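PDB 1JGC: bacterioferritin from Rhodobacter capsulatus, which probably oxidises ferrous iron with dioxygen at a ferroxidase centre and stores the ferric product as a mineral core inside its hollow shell of 24 subunits. Local coordinates for residues F10-A13 / A14-S17; G36-K39 / M40-S44; E103-D106 / Y107-V111; V115-N118 / I119-L123; E135-I138 / S139-D142. All blocks are in the same frame, centred on the assembly; numbering follows the deposited sequence.

How the interactions relate
Followed from the N terminus, the five contacts lie in series; none encloses or crosses another, and none closes a long loop, since each is local, within one helix or, in interaction 2, at a helix start. Interaction 1 sits on helix 5-34, interaction 2 at the start of helix 38-64, interaction 3 toward the end of helix 83-111, and interactions 4 and 5 near the two ends of helix 114-144. Interactions 1, 3 and 4 touch one another, tying three long helices together at one end of the bundle. Interactions 2 and 5 lie toward the other end, with centres about 15 Å apart and nearest atoms about 6 Å apart, and both reach the same neighbouring subunit.

Interaction 1: residues F10-A13 / A14-S17; sequences FLNA and ALRS
Leu15 rests against the preceding turn of helix 5-34, beside Asn12 and with its CB against the carbonyl of Leu11. That CB lies 3.4 Å from Leu11 O and at nearly the same distance from Asn12 O, close to the carbonyl oxygens of two successive residues. From there CG stands anti to the backbone N (chi1 170°), which carries the isobutyl group alongside the Asn12 side chain, both pointing the same way. At the tip CD2 comes to 3.9 Å from Asn12 OD1, a methyl beside an amide oxygen; the side chain as a whole also packs on Ile59 of helix 38-64 and on Leu71. The amide of Asn12 has its polar partners in the loop after helix 38-64, where OD1 accepts from Asn70 N and ND2 donates to His68 O.

Underneath run four main-chain bonds, among them Ala14 N to Phe10 O (2.8 Å) and Ser17 N to Ala13 O (2.9 Å). Arg16 N bonds to Asn12 O at 3.1 Å. On another flank Phe10 packs on Glu103 and Ala104 of helix 83-111. Since both ends of the Asn12 amide are engaged by loop backbone, its orientation is probably set by them, and the methyl of Leu15 meets a polar group that is already satisfied.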
loop_
_atom_site.group_PDB
_atom_site.type_symbol
_atom_site.label_atom_id
_atom_site.label_comp_id
_atom_site.label_asym_id
_atom_site.label_seq_id
_atom_site.Cartn_x
_atom_site.Cartn_y
_atom_site.Cartn_z
ATOM N N PHE A 10 4.245 52.888 26.169
ATOM C CA PHE A 10 3.017 52.115 26.230
ATOM C C PHE A 10 3.294 50.636 25.975
ATOM O O PHE A 10 2.772 49.776 26.687
ATOM C CB PHE A 10 2.005 52.647 25.215
ATOM C CG PHE A 10 1.084 53.705 25.771
ATOM C CD1 PHE A 10 0.266 53.425 26.862
ATOM C CD2 PHE A 10 1.010 54.970 25.184
ATOM C CE1 PHE A 10 -0.619 54.390 27.364
ATOM C CE2 PHE A 10 0.132 55.937 25.676
ATOM C CZ PHE A 10 -0.686 55.646 26.769
ATOM N N LEU A 11 4.117 50.341 24.967
ATOM C CA LEU A 11 4.462 48.960 24.642
ATOM C C LEU A 11 5.143 48.271 25.837
ATOM O O LEU A 11 4.834 47.124 26.161
ATOM C CB LEU A 11 5.372 48.921 23.406
ATOM C CG LEU A 11 4.663 49.250 22.089
ATOM C CD1 LEU A 11 5.683 49.452 20.972
ATOM C CD2 LEU A 11 3.684 48.125 21.750
ATOM N N ASN A 12 6.063 48.977 26.494
ATOM C CA ASN A 12 6.748 48.416 27.649
ATOM C C ASN A 12 5.788 48.215 28.818
ATOM O O ASN A 12 5.978 47.326 29.643
ATOM C CB ASN A 12 7.904 49.313 28.076
ATOM C CG ASN A 12 9.234 48.806 27.585
ATOM O OD1 ASN A 12 9.580 47.639 27.787
ATOM N ND2 ASN A 12 9.995 49.677 26.937
ATOM N N ALA A 13 4.754 49.041 28.900
ATOM C CA ALA A 13 3.794 48.888 29.980
ATOM C C ALA A 13 2.937 47.663 29.666
ATOM O O ALA A 13 2.637 46.858 30.544
ATOM C CB ALA A 13 2.925 50.139 30.115
ATOM N N ALA A 14 2.552 47.526 28.403
ATOM C CA ALA A 14 1.756 46.386 27.987
ATOM C C ALA A 14 2.564 45.104 28.222
ATOM O O ALA A 14 2.022 44.082 28.641
ATOM C CB ALA A 14 1.388 46.522 26.527
ATOM N N LEU A 15 3.866 45.170 27.958
ATOM C CA LEU A 15 4.750 44.028 28.153
ATOM C C LEU A 15 4.747 43.610 29.617
ATOM O O LEU A 15 4.626 42.426 29.943
ATOM C CB LEU A 15 6.172 44.381 27.719
ATOM C CG LEU A 15 7.252 43.365 28.089
ATOM C CD1 LEU A 15 6.921 41.988 27.522
ATOM C CD2 LEU A 15 8.586 43.853 27.563
ATOM N N ARG A 16 4.882 44.592 30.499
ATOM C CA ARG A 16 4.888 44.317 31.924
ATOM C C ARG A 16 3.560 43.698 32.326
ATOM O O ARG A 16 3.505 42.805 33.159
ATOM C CB ARG A 16 5.121 45.597 32.732
ATOM C CG ARG A 16 4.817 45.405 34.204
ATOM C CD ARG A 16 5.116 46.634 35.017
ATOM N NE ARG A 16 6.551 46.878 35.083
ATOM C CZ ARG A 16 7.132 47.982 34.612
ATOM N NH1 ARG A 16 6.381 48.934 34.047
ATOM N NH2 ARG A 16 8.457 48.139 34.698
ATOM N N SER A 17 2.485 44.184 31.731
ATOM C CA SER A 17 1.169 43.661 32.026
ATOM C C SER A 17 1.118 42.183 31.614
ATOM O O SER A 17 0.604 41.339 32.356
ATOM C CB SER A 17 0.127 44.471 31.264
ATOM O OG SER A 17 -1.187 44.025 31.539
#

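Interaction 2: residues G36-K39 / M40-S44; sequences GLAK and MAKKS
Leu37 and Met40 are brought alongside by unlike first torsions. In Leu37, CG stands anti to the carbonyl carbon (chi1 -52°); in Met40, CG is anti to the backbone N (chi1 174°). The two side chains consequently run the same way, with Leu37 CB 4.0 Å from Met40 CB and, farther out, Leu37 CD1 3.9 Å from Met40 SD, a methyl against a thioether sulfur.

The same two residues meet through the backbone at the start of helix 38-64. Leu37 holds the N-cap position, and its carbonyl O takes Ala41 N at 2.9 Å, together with a weak bond from Met40 N at 3.1 Å. The next bond, Lys42 N to Ala38 O, is 2.9 Å; the Lys42 chain is extended beyond CG, and its CG lies 3.3 Å from that same oxygen. Just before, Gly36 ends helix 5-34 in a Schellman motif with positive phi (89°), where a CB would run into the preceding carbonyl.

Around this corner, Leu37 packs on Ala150 of helix 146-152 and on Leu140 of a neighbouring subunit, while Met40 meets Phe149 of its own chain and Met157 of a second neighbouring subunit. Lys43 turns elsewhere, making a cation-pi contact with Phe133. The Leu37-Met40 pair is wholly apolar, so what holds it is probably burial and dispersion, and Leu37 serves the helix start through its carbonyl, having no polar side chain to cap it.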
loop_
_atom_site.group_PDB
_atom_site.type_symbol
_atom_site.label_atom_id
_atom_site.label_comp_id
_atom_site.label_asym_id
_atom_site.label_seq_id
_atom_site.Cartn_x
_atom_site.Cartn_y
_atom_site.Cartn_z
ATOM N N GLY A 36 -6.410 19.051 42.074
ATOM C CA GLY A 36 -7.037 17.938 41.393
ATOM C C GLY A 36 -8.014 18.389 40.329
ATOM O O GLY A 36 -8.798 17.590 39.819
ATOM N N LEU A 37 -7.978 19.670 39.991
ATOM C CA LEU A 37 -8.870 20.213 38.971
ATOM C C LEU A 37 -8.100 20.319 37.652
ATOM O O LEU A 37 -7.906 21.406 37.114
ATOM C CB LEU A 37 -9.372 21.593 39.405
ATOM C CG LEU A 37 -9.982 21.638 40.814
ATOM C CD1 LEU A 37 -10.506 23.035 41.107
ATOM C CD2 LEU A 37 -11.108 20.627 40.919
ATOM N N ALA A 38 -7.675 19.171 37.133
ATOM C CA ALA A 38 -6.891 19.104 35.907
ATOM C C ALA A 38 -7.451 19.859 34.705
ATOM O O ALA A 38 -6.707 20.522 33.986
ATOM C CB ALA A 38 -6.653 17.655 35.535
ATOM N N LYS A 39 -8.754 19.769 34.484
ATOM C CA LYS A 39 -9.354 20.432 33.332
ATOM C C LYS A 39 -9.306 21.941 33.452
ATOM O O LYS A 39 -9.157 22.651 32.458
ATOM C CB LYS A 39 -10.781 19.937 33.142
ATOM C CG LYS A 39 -10.814 18.433 33.050
ATOM C CD LYS A 39 -12.180 17.894 32.786
ATOM C CE LYS A 39 -12.105 16.390 32.589
ATOM N NZ LYS A 39 -13.465 15.847 32.334
ATOM N N MET A 40 -9.428 22.434 34.676
ATOM C CA MET A 40 -9.352 23.862 34.902
ATOM C C MET A 40 -7.877 24.258 34.718
ATOM O O MET A 40 -7.555 25.299 34.150
ATOM C CB MET A 40 -9.833 24.162 36.316
ATOM C CG MET A 40 -9.684 25.582 36.770
ATOM S SD MET A 40 -10.549 25.855 38.345
ATOM C CE MET A 40 -11.151 27.536 38.060
ATOM N N ALA A 41 -6.986 23.389 35.178
ATOM C CA ALA A 41 -5.554 23.623 35.087
ATOM C C ALA A 41 -5.050 23.746 33.650
ATOM O O ALA A 41 -4.258 24.641 33.340
ATOM C CB ALA A 41 -4.805 22.507 35.805
ATOM N N LYS A 42 -5.511 22.855 32.773
ATOM C CA LYS A 42 -5.068 22.880 31.387
ATOM C C LYS A 42 -5.452 24.163 30.689
ATOM O O LYS A 42 -4.715 24.643 29.833
ATOM C CB LYS A 42 -5.611 21.672 30.624
ATOM C CG LYS A 42 -5.069 20.372 31.177
ATOM C CD LYS A 42 -5.716 19.156 30.537
ATOM C CE LYS A 42 -5.383 17.879 31.333
ATOM N NZ LYS A 42 -5.975 16.677 30.682
ATOM N N LYS A 43 -6.596 24.727 31.057
ATOM C CA LYS A 43 -7.030 25.967 30.444
ATOM C C LYS A 43 -6.086 27.094 30.868
ATOM O O LYS A 43 -5.675 27.919 30.046
ATOM C CB LYS A 43 -8.465 26.286 30.848
ATOM C CG LYS A 43 -9.049 27.497 30.141
ATOM C CD LYS A 43 -8.943 27.375 28.627
ATOM C CE LYS A 43 -9.470 28.627 27.933
ATOM N NZ LYS A 43 -9.214 28.601 26.458
ATOM N N SER A 44 -5.728 27.116 32.151
ATOM C CA SER A 44 -4.812 28.132 32.655
ATOM C C SER A 44 -3.456 28.043 31.958
ATOM O O SER A 44 -2.842 29.070 31.653
ATOM C CB SER A 44 -4.616 27.988 34.165
ATOM O OG SER A 44 -5.768 28.408 34.858
#

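Interaction 3: residues E103-D106 / Y107-V111; sequences EARD and YCAEV
Arg105 NH1 reaches forward along the helix to Ala109, whose CB lies over one face of the guanidinium, 4.1 Å from NH1. The chain gets there with CG anti to the backbone N (chi1 -179°) and a bend at chi2. At the edge of the same group, and in its plane, sits the carboxylate of Asp106: NH1 forms a salt bridge with OD1 at 2.8 Å, although the hydrogen bond within it is weak, at 128° on the hydrogen. NE makes a second salt bridge, to Glu121 OE2 of helix 114-144, and Arg105 also packs on Ile114 of a neighbouring subunit. Two carboxylates thus draw on one guanidinium and probably limit its freedom to rotate.

Beneath these groups the main chain is regular alpha helix. The backbone N of each residue from Tyr107 to Glu110 bonds to the carbonyl four residues earlier, as in Cys108 N to Ala104 O at 2.9 Å. This is the far end of helix 83-111, third of the four long helices of the ferritin bundle, just before the short turn into helix 114-144.

Farther out, Cys108 packs on Ser116 and Lys117 across that turn, and also on Val7. Tyr107 is directed toward helix 5-34: its side chain packs on Val7, Lys6 makes a cation-pi contact with its ring, and its OH is hydrogen-bonded to Asp4 OD2, near the N terminus of the chain.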
loop_
_atom_site.group_PDB
_atom_site.type_symbol
_atom_site.label_atom_id
_atom_site.label_comp_id
_atom_site.label_asym_id
_atom_site.label_seq_id
_atom_site.Cartn_x
_atom_site.Cartn_y
_atom_site.Cartn_z
ATOM N N GLU A 103 -6.126 52.643 26.096
ATOM C CA GLU A 103 -5.434 53.906 26.285
ATOM C C GLU A 103 -4.269 53.988 25.294
ATOM O O GLU A 103 -4.144 54.949 24.529
ATOM C CB GLU A 103 -4.921 53.943 27.715
ATOM C CG GLU A 103 -4.694 55.304 28.299
ATOM C CD GLU A 103 -4.217 55.206 29.746
ATOM O OE1 GLU A 103 -4.916 54.536 30.560
ATOM O OE2 GLU A 103 -3.148 55.795 30.050
ATOM N N ALA A 104 -3.418 52.964 25.310
ATOM C CA ALA A 104 -2.271 52.917 24.412
ATOM C C ALA A 104 -2.767 52.988 22.976
ATOM O O ALA A 104 -2.237 53.727 22.152
ATOM C CB ALA A 104 -1.482 51.627 24.629
ATOM N N ARG A 105 -3.805 52.219 22.690
ATOM C CA ARG A 105 -4.378 52.171 21.361
ATOM C C ARG A 105 -4.793 53.573 20.878
ATOM O O ARG A 105 -4.452 53.975 19.759
ATOM C CB ARG A 105 -5.549 51.179 21.372
ATOM C CG ARG A 105 -6.239 50.999 20.057
ATOM C CD ARG A 105 -7.372 51.975 19.966
ATOM N NE ARG A 105 -7.810 52.123 18.593
ATOM C CZ ARG A 105 -8.296 53.251 18.105
ATOM N NH1 ARG A 105 -8.405 54.320 18.887
ATOM N NH2 ARG A 105 -8.657 53.308 16.830
ATOM N N ASP A 106 -5.511 54.327 21.708
ATOM C CA ASP A 106 -5.899 55.678 21.311
ATOM C C ASP A 106 -4.665 56.527 21.002
ATOM O O ASP A 106 -4.640 57.247 20.001
ATOM C CB ASP A 106 -6.711 56.375 22.408
ATOM C CG ASP A 106 -8.148 55.890 22.474
ATOM O OD1 ASP A 106 -8.697 55.480 21.429
ATOM O OD2 ASP A 106 -8.739 55.939 23.570
ATOM N N TYR A 107 -3.644 56.440 21.854
ATOM C CA TYR A 107 -2.443 57.230 21.627
ATOM C C TYR A 107 -1.743 56.871 20.322
ATOM O O TYR A 107 -1.261 57.758 19.620
ATOM C CB TYR A 107 -1.451 57.097 22.784
ATOM C CG TYR A 107 -0.240 57.977 22.578
ATOM C CD1 TYR A 107 -0.318 59.362 22.749
ATOM C CD2 TYR A 107 0.968 57.436 22.122
ATOM C CE1 TYR A 107 0.777 60.180 22.461
ATOM C CE2 TYR A 107 2.064 58.244 21.830
ATOM C CZ TYR A 107 1.964 59.611 21.996
ATOM O OH TYR A 107 3.038 60.407 21.649
ATOM N N CYS A 108 -1.675 55.582 19.993
ATOM C CA CYS A 108 -1.030 55.169 18.752
ATOM C C CYS A 108 -1.763 55.779 17.566
ATOM O O CYS A 108 -1.142 56.233 16.612
ATOM C CB CYS A 108 -1.018 53.644 18.630
ATOM S SG CYS A 108 0.178 52.841 19.734
ATOM N N ALA A 109 -3.088 55.792 17.638
ATOM C CA ALA A 109 -3.899 56.358 16.573
ATOM C C ALA A 109 -3.592 57.849 16.425
ATOM O O ALA A 109 -3.342 58.345 15.321
ATOM C CB ALA A 109 -5.378 56.159 16.884
ATOM N N GLU A 110 -3.608 58.554 17.550
ATOM C CA GLU A 110 -3.352 59.986 17.557
ATOM C C GLU A 110 -2.004 60.314 16.933
ATOM O O GLU A 110 -1.896 61.230 16.121
ATOM C CB GLU A 110 -3.427 60.537 18.993
ATOM C CG GLU A 110 -2.858 61.942 19.134
ATOM C CD GLU A 110 -3.023 62.528 20.536
ATOM O OE1 GLU A 110 -2.848 61.789 21.538
ATOM O OE2 GLU A 110 -3.317 63.748 20.637
ATOM N N VAL A 111 -0.978 59.561 17.303
ATOM C CA VAL A 111 0.361 59.799 16.777
ATOM C C VAL A 111 0.554 59.233 15.368
ATOM O O VAL A 111 1.562 59.500 14.719
ATOM C CB VAL A 111 1.420 59.229 17.756
ATOM C CG1 VAL A 111 2.730 58.948 17.048
ATOM C CG2 VAL A 111 1.659 60.237 18.877
#

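Interaction 4: residues V115-N118 / I119-L123; sequences VSKN and IFESL
The Phe120 ring, with CG anti to the carbonyl carbon (chi1 -75°), passes Ser116 O obliquely. Phe120 N bonds to Ser116 O at 3.2 Å, and Ile119 N adds a weak bond to the same oxygen. Ile119 leaves helix 114-144 in a different direction but also leans back on the turn before, laying its CG1 branch 3.5 Å from Val115 O, the acceptor of its own N-H. Beyond the turn, the Phe120 ring enters the bundle among Leu11, Ala14 and Ala104. With Phe120 replaced, an alanine here is likely to leave a gap, those three side chains missing the surface they pack on.

Glu121 turns to another side, its CG 3.3 Å from Lys117 O. Lys117 NZ and Glu121 OE2 of the same chain stand 4.7 Å apart, not in contact; Lys117 instead forms a salt bridge with Glu121 of a neighbouring subunit, to which Asn118 ND2 also bonds. This chain's Glu121, held also by Arg105, receives Lys117 of another subunit. The turn therefore faces two ways: an apolar ring inside the subunit, and opposite charges paired from subunit to subunit.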
loop_
_atom_site.group_PDB
_atom_site.type_symbol
_atom_site.label_atom_id
_atom_site.label_comp_id
_atom_site.label_asym_id
_atom_site.label_seq_id
_atom_site.Cartn_x
_atom_site.Cartn_y
_atom_site.Cartn_z
ATOM N N VAL A 115 0.683 50.468 12.591
ATOM C CA VAL A 115 1.001 49.104 12.980
ATOM C C VAL A 115 0.899 48.892 14.487
ATOM O O VAL A 115 0.262 47.936 14.940
ATOM C CB VAL A 115 2.403 48.702 12.495
ATOM C CG1 VAL A 115 2.688 47.261 12.889
ATOM C CG2 VAL A 115 2.491 48.873 10.984
ATOM N N SER A 116 1.513 49.762 15.279
ATOM C CA SER A 116 1.419 49.608 16.728
ATOM C C SER A 116 -0.042 49.699 17.190
ATOM O O SER A 116 -0.447 49.029 18.138
ATOM C CB SER A 116 2.261 50.667 17.439
ATOM O OG SER A 116 3.638 50.459 17.186
ATOM N N LYS A 117 -0.830 50.522 16.510
ATOM C CA LYS A 117 -2.234 50.676 16.854
ATOM C C LYS A 117 -2.963 49.344 16.679
ATOM O O LYS A 117 -3.695 48.900 17.569
ATOM C CB LYS A 117 -2.887 51.734 15.961
ATOM C CG LYS A 117 -4.339 51.991 16.289
ATOM C CD LYS A 117 -5.075 52.651 15.129
ATOM C CE LYS A 117 -5.153 51.715 13.940
ATOM N NZ LYS A 117 -6.085 52.216 12.893
ATOM N N ASN A 118 -2.762 48.706 15.528
ATOM C CA ASN A 118 -3.415 47.433 15.268
ATOM C C ASN A 118 -2.979 46.336 16.226
ATOM O O ASN A 118 -3.742 45.421 16.499
ATOM C CB ASN A 118 -3.189 46.992 13.825
ATOM C CG ASN A 118 -3.896 47.890 12.838
ATOM O OD1 ASN A 118 -4.926 48.484 13.160
ATOM N ND2 ASN A 118 -3.358 47.991 11.627
ATOM N N ILE A 119 -1.756 46.415 16.734
ATOM C CA ILE A 119 -1.308 45.410 17.682
ATOM C C ILE A 119 -2.178 45.539 18.931
ATOM O O ILE A 119 -2.624 44.539 19.497
ATOM C CB ILE A 119 0.167 45.600 18.059
ATOM C CG1 ILE A 119 1.054 45.176 16.888
ATOM C CG2 ILE A 119 0.491 44.800 19.312
ATOM C CD1 ILE A 119 2.535 45.371 17.136
ATOM N N PHE A 120 -2.435 46.770 19.362
ATOM C CA PHE A 120 -3.280 46.960 20.534
ATOM C C PHE A 120 -4.734 46.587 20.246
ATOM O O PHE A 120 -5.456 46.158 21.151
ATOM C CB PHE A 120 -3.180 48.396 21.058
ATOM C CG PHE A 120 -1.903 48.673 21.793
ATOM C CD1 PHE A 120 -1.623 48.030 22.992
ATOM C CD2 PHE A 120 -0.964 49.558 21.277
ATOM C CE1 PHE A 120 -0.428 48.262 23.669
ATOM C CE2 PHE A 120 0.234 49.793 21.952
ATOM C CZ PHE A 120 0.499 49.141 23.150
ATOM N N GLU A 121 -5.171 46.735 18.997
ATOM C CA GLU A 121 -6.543 46.355 18.679
ATOM C C GLU A 121 -6.607 44.829 18.693
ATOM O O GLU A 121 -7.620 44.228 19.066
ATOM C CB GLU A 121 -6.975 46.901 17.318
ATOM C CG GLU A 121 -6.969 48.408 17.247
ATOM C CD GLU A 121 -8.073 48.963 16.362
ATOM O OE1 GLU A 121 -8.645 48.188 15.572
ATOM O OE2 GLU A 121 -8.363 50.177 16.455
ATOM N N SER A 122 -5.507 44.200 18.303
ATOM C CA SER A 122 -5.445 42.749 18.302
ATOM C C SER A 122 -5.429 42.261 19.763
ATOM O O SER A 122 -6.142 41.323 20.118
ATOM C CB SER A 122 -4.199 42.277 17.550
ATOM O OG SER A 122 -4.007 40.886 17.716
ATOM N N LEU A 123 -4.629 42.907 20.609
ATOM C CA LEU A 123 -4.577 42.526 22.012
ATOM C C LEU A 123 -5.934 42.751 22.685
ATOM O O LEU A 123 -6.411 41.905 23.446
ATOM C CB LEU A 123 -3.500 43.319 22.742
ATOM C CG LEU A 123 -2.046 42.994 22.382
ATOM C CD1 LEU A 123 -1.113 43.981 23.085
ATOM C CD2 LEU A 123 -1.714 41.559 22.790
#

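Interaction 5: residues E135-I138 / S139-D142; sequences ETQI and SLYD
Gln137 lies alongside Leu140, the two side chains pointing the same way, with amide OE1 4.0 Å from Leu140 CD2. The overlap depends on a fold in the glutamine: CG stands anti to the carbonyl carbon (chi1 -76°), and a bend at chi2 (-51°) brings the amide end nearer the following turn. Leu140 CB, for its part, sits 3.4 Å from Thr136 O, to which Leu140 N bonds at 2.9 Å.

On a different flank Ile138 and Asp142 meet one turn apart. Ile138 CG2 approaches Asp142 OD2 at 4.2 Å, and the carboxylate swings back over the backbone so that its CG lies 3.5 Å from Ile138 O, to which Asp142 N bonds at 3.1 Å. The nearby carbonyl is no partner for a carboxylate; the charge is met by Arg84 of helix 83-111, whose NE forms a salt bridge with Asp142 OD1. Ile138 packs on the same helix, at Glu88 and Leu91.

Neighbouring subunits meet Thr136 and Glu135. Thr136 OG1 is hydrogen-bonded to Asp34 O of one of them as well as to Asp132 O of its own chain, and Glu135 OE1 to Met1 N of another. Tyr141 N binds Gln137 O at 2.8 Å, while the phenol ring meets Phe149 of the same chain with planes at about 40°. Here the last long helix of the ferritin four-helix bundle nears its end and packs against the short fifth helix, 146-152, that follows it in this fold.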
loop_
_atom_site.group_PDB
_atom_site.type_symbol
_atom_site.label_atom_id
_atom_site.label_comp_id
_atom_site.label_asym_id
_atom_site.label_seq_id
_atom_site.Cartn_x
_atom_site.Cartn_y
_atom_site.Cartn_z
ATOM N N GLU A 135 -16.166 35.182 32.181
ATOM C CA GLU A 135 -17.491 35.562 32.659
ATOM C C GLU A 135 -18.447 34.384 32.537
ATOM O O GLU A 135 -19.271 34.149 33.419
ATOM C CB GLU A 135 -18.034 36.765 31.880
ATOM C CG GLU A 135 -17.239 38.042 32.104
ATOM C CD GLU A 135 -17.839 39.236 31.388
ATOM O OE1 GLU A 135 -18.337 39.055 30.253
ATOM O OE2 GLU A 135 -17.800 40.357 31.951
ATOM N N THR A 136 -18.332 33.638 31.447
ATOM C CA THR A 136 -19.182 32.481 31.253
ATOM C C THR A 136 -18.843 31.420 32.304
ATOM O O THR A 136 -19.734 30.766 32.842
ATOM C CB THR A 136 -19.011 31.919 29.831
ATOM O OG1 THR A 136 -19.636 32.818 28.904
ATOM C CG2 THR A 136 -19.635 30.529 29.704
ATOM N N GLN A 137 -17.562 31.268 32.617
ATOM C CA GLN A 137 -17.158 30.282 33.603
ATOM C C GLN A 137 -17.587 30.663 35.010
ATOM O O GLN A 137 -17.973 29.804 35.802
ATOM C CB GLN A 137 -15.646 30.062 33.551
ATOM C CG GLN A 137 -15.217 29.226 32.367
ATOM C CD GLN A 137 -16.011 27.941 32.266
ATOM O OE1 GLN A 137 -16.067 27.166 33.221
ATOM N NE2 GLN A 137 -16.630 27.708 31.113
ATOM N N ILE A 138 -17.522 31.951 35.327
ATOM C CA ILE A 138 -17.917 32.416 36.648
ATOM C C ILE A 138 -19.421 32.229 36.792
ATOM O O ILE A 138 -19.915 31.826 37.844
ATOM C CB ILE A 138 -17.535 33.899 36.840
ATOM C CG1 ILE A 138 -16.018 34.004 37.007
ATOM C CG2 ILE A 138 -18.270 34.489 38.038
ATOM C CD1 ILE A 138 -15.481 35.400 36.859
ATOM N N SER A 139 -20.144 32.518 35.721
ATOM C CA SER A 139 -21.585 32.361 35.724
ATOM C C SER A 139 -21.945 30.888 35.907
ATOM O O SER A 139 -22.873 30.546 36.644
ATOM C CB SER A 139 -22.163 32.861 34.411
ATOM O OG SER A 139 -23.485 32.402 34.264
ATOM N N LEU A 140 -21.204 30.017 35.232
ATOM C CA LEU A 140 -21.447 28.586 35.334
ATOM C C LEU A 140 -21.070 28.090 36.726
ATOM O O LEU A 140 -21.651 27.128 37.231
ATOM C CB LEU A 140 -20.630 27.832 34.279
ATOM C CG LEU A 140 -20.753 26.310 34.301
ATOM C CD1 LEU A 140 -22.189 25.918 33.996
ATOM C CD2 LEU A 140 -19.804 25.702 33.282
ATOM N N TYR A 141 -20.091 28.747 37.338
ATOM C CA TYR A 141 -19.638 28.374 38.669
ATOM C C TYR A 141 -20.760 28.591 39.688
ATOM O O TYR A 141 -21.046 27.720 40.511
ATOM C CB TYR A 141 -18.408 29.202 39.050
ATOM C CG TYR A 141 -17.723 28.764 40.315
ATOM C CD1 TYR A 141 -18.307 28.982 41.559
ATOM C CD2 TYR A 141 -16.490 28.112 40.270
ATOM C CE1 TYR A 141 -17.679 28.557 42.737
ATOM C CE2 TYR A 141 -15.855 27.684 41.439
ATOM C CZ TYR A 141 -16.458 27.908 42.667
ATOM O OH TYR A 141 -15.853 27.468 43.818
ATOM N N ASP A 142 -21.407 29.748 39.624
ATOM C CA ASP A 142 -22.485 30.043 40.553
ATOM C C ASP A 142 -23.697 29.153 40.291
ATOM O O ASP A 142 -24.372 28.722 41.221
ATOM C CB ASP A 142 -22.878 31.522 40.460
ATOM C CG ASP A 142 -21.728 32.455 40.827
ATOM O OD1 ASP A 142 -20.859 32.035 41.632
ATOM O OD2 ASP A 142 -21.701 33.607 40.321
#